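Local coordinates for AlyQ (Persicobacter sp. CCB-QB2, PDB 5XNR), which probably cleaves alginate by beta-elimination as a multidomain lyase, with a family 32 carbohydrate-binding module joined to the lyase domain, at residues G30-R35 against S125-A130. Sequence-based numbering, arbitrary orientation.
Sequences GNLSTR and SITEVA. With CA (calcium ion), chain B; ACT (acetate ion), chain D.
T127 and T34 meet at a calcium ion that bridges the two segments. The backbone O of T127 binds the metal at 2.4 Å. From 30-35 come the backbone O of N31 and both oxygens of T34. The T34 hydroxyl sits between its own backbone N and carbonyl carbon (chi1 61°), which brings OG1 to 2.6 Å from the calcium. D29 and N26 complete the site. The loop is shaped by a type I turn from N31 to T34. N31 OD1 accepts from S33 N at 2.8 Å, in the carbonyl plane, an Asx turn, and also from S33 OG, tilted from that plane.

Beside the metal the T127 side chain packs against the turn. L32 crosses it at an angle, with CD1 3.4 Å from T127 OG1, while T127 CG2 lies 3.6 Å from L32 O. R35 runs extended from CG to NE, and R35 CD passes 4.1 Å from S125 CB. R35 CA lies 3.2 Å from I126 O, a CA-H...O contact. R35 NE is hydrogen-bonded to S37 OG, and the guanidinium makes a cation-pi contact with Y63. S125 OG hydrogen-bonds an acetate, probably from the crystallisation liquor, that R68 also binds. T127 and E128 form a classic beta bulge opposite A61. This is the calcium site typical of the CBM32 (F5/8 type C) beta-sandwich, where the metal is generally structural.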
loop_
_atom_site.group_PDB
_atom_site.type_symbol
_atom_site.label_atom_id
_atom_site.label_comp_id
_atom_site.label_asym_id
_atom_site.label_seq_id
_atom_site.Cartn_x
_atom_site.Cartn_y
_atom_site.Cartn_z
ATOM N N GLY A 30 -20.481 7.426 24.579
ATOM C CA GLY A 30 -21.327 6.919 23.509
ATOM C C GLY A 30 -22.785 7.293 23.707
ATOM O O GLY A 30 -23.653 6.784 23.018
ATOM N N ASN A 31 -23.050 8.226 24.615
ATOM C CA ASN A 31 -24.399 8.538 25.040
ATOM C C ASN A 31 -24.730 9.980 24.637
ATOM O O ASN A 31 -24.071 10.900 25.079
ATOM C CB ASN A 31 -24.521 8.319 26.550
ATOM C CG ASN A 31 -25.948 8.372 27.048
ATOM O OD1 ASN A 31 -26.698 9.302 26.732
ATOM N ND2 ASN A 31 -26.324 7.377 27.832
ATOM N N LEU A 32 -25.766 10.188 23.832
ATOM C CA LEU A 32 -26.092 11.535 23.344
ATOM C C LEU A 32 -26.798 12.380 24.415
ATOM O O LEU A 32 -26.962 13.590 24.225
ATOM C CB LEU A 32 -26.985 11.412 22.106
ATOM C CG LEU A 32 -26.655 12.354 20.946
ATOM C CD1 LEU A 32 -25.147 12.565 20.771
ATOM C CD2 LEU A 32 -27.263 11.823 19.658
ATOM N N SER A 33 -27.260 11.770 25.508
ATOM C CA SER A 33 -28.049 12.515 26.479
ATOM C C SER A 33 -27.187 12.920 27.676
ATOM O O SER A 33 -27.710 13.552 28.542
ATOM C CB SER A 33 -29.245 11.721 26.928
ATOM O OG SER A 33 -28.829 10.593 27.686
ATOM N N THR A 34 -25.914 12.513 27.749
ATOM C CA THR A 34 -24.977 13.071 28.727
ATOM C C THR A 34 -24.032 14.044 28.017
ATOM O O THR A 34 -23.749 13.879 26.830
ATOM C CB THR A 34 -24.168 11.979 29.433
ATOM O OG1 THR A 34 -23.416 11.281 28.445
ATOM C CG2 THR A 34 -25.034 10.993 30.185
ATOM N N ARG A 35 -23.534 15.039 28.738
ATOM C CA ARG A 35 -22.724 16.092 28.119
ATOM C C ARG A 35 -21.687 16.614 29.119
ATOM O O ARG A 35 -21.791 16.399 30.340
ATOM C CB ARG A 35 -23.618 17.250 27.675
ATOM C CG ARG A 35 -24.226 18.036 28.837
ATOM C CD ARG A 35 -25.168 19.140 28.378
ATOM N NE ARG A 35 -25.507 20.060 29.454
ATOM C CZ ARG A 35 -26.633 20.014 30.171
ATOM N NH1 ARG A 35 -27.456 18.983 30.067
ATOM N NH2 ARG A 35 -26.946 21.018 30.974
ATOM N N SER A 125 -21.043 23.153 25.424
ATOM C CA SER A 125 -21.582 21.835 25.776
ATOM C C SER A 125 -21.445 20.825 24.621
ATOM O O SER A 125 -21.978 21.018 23.517
ATOM C CB SER A 125 -22.998 21.970 26.256
ATOM O OG SER A 125 -23.051 22.891 27.341
ATOM N N ILE A 126 -20.781 19.707 24.941
ATOM C CA ILE A 126 -20.392 18.651 23.973
ATOM C C ILE A 126 -20.955 17.318 24.467
ATOM O O ILE A 126 -20.874 17.028 25.637
ATOM C CB ILE A 126 -18.858 18.615 23.794
ATOM C CG1 ILE A 126 -18.346 19.966 23.281
ATOM C CG2 ILE A 126 -18.453 17.471 22.886
ATOM C CD1 ILE A 126 -16.843 20.126 23.271
ATOM N N THR A 127 -21.582 16.569 23.576
ATOM C CA THR A 127 -22.264 15.314 23.905
ATOM C C THR A 127 -21.382 14.122 23.527
ATOM O O THR A 127 -21.441 13.121 24.177
ATOM C CB THR A 127 -23.613 15.189 23.182
ATOM O OG1 THR A 127 -23.411 15.327 21.776
ATOM C CG2 THR A 127 -24.625 16.222 23.618
ATOM N N GLU A 128 -20.586 14.236 22.474
ATOM C CA GLU A 128 -19.710 13.148 22.022
ATOM C C GLU A 128 -18.497 13.731 21.299
ATOM O O GLU A 128 -18.611 14.763 20.602
ATOM C CB GLU A 128 -20.418 12.248 21.017
ATOM C CG GLU A 128 -20.709 10.850 21.512
ATOM C CD GLU A 128 -21.390 10.003 20.443
ATOM O OE1 GLU A 128 -20.761 9.778 19.384
ATOM O OE2 GLU A 128 -22.563 9.604 20.650
ATOM N N VAL A 129 -17.367 13.049 21.462
ATOM C CA VAL A 129 -16.130 13.388 20.786
ATOM C C VAL A 129 -15.394 12.098 20.393
ATOM O O VAL A 129 -15.333 11.144 21.160
ATOM C CB VAL A 129 -15.246 14.288 21.664
ATOM C CG1 VAL A 129 -13.818 14.364 21.156
ATOM C CG2 VAL A 129 -15.811 15.682 21.774
ATOM N N ALA A 130 -14.818 12.102 19.196
ATOM C CA ALA A 130 -13.936 11.029 18.752
ATOM C C ALA A 130 -12.713 11.630 18.037
ATOM O O ALA A 130 -12.769 12.757 17.502
ATOM C CB ALA A 130 -14.701 10.074 17.866
HETATM CA CA CA B . -22.296 11.992 26.159
HETATM C C ACT D . -26.131 24.934 27.445
HETATM O O ACT D . -27.032 25.576 26.835
HETATM O OXT ACT D . -25.102 24.536 26.873
HETATM C CH3 ACT D . -26.275 24.666 28.912
#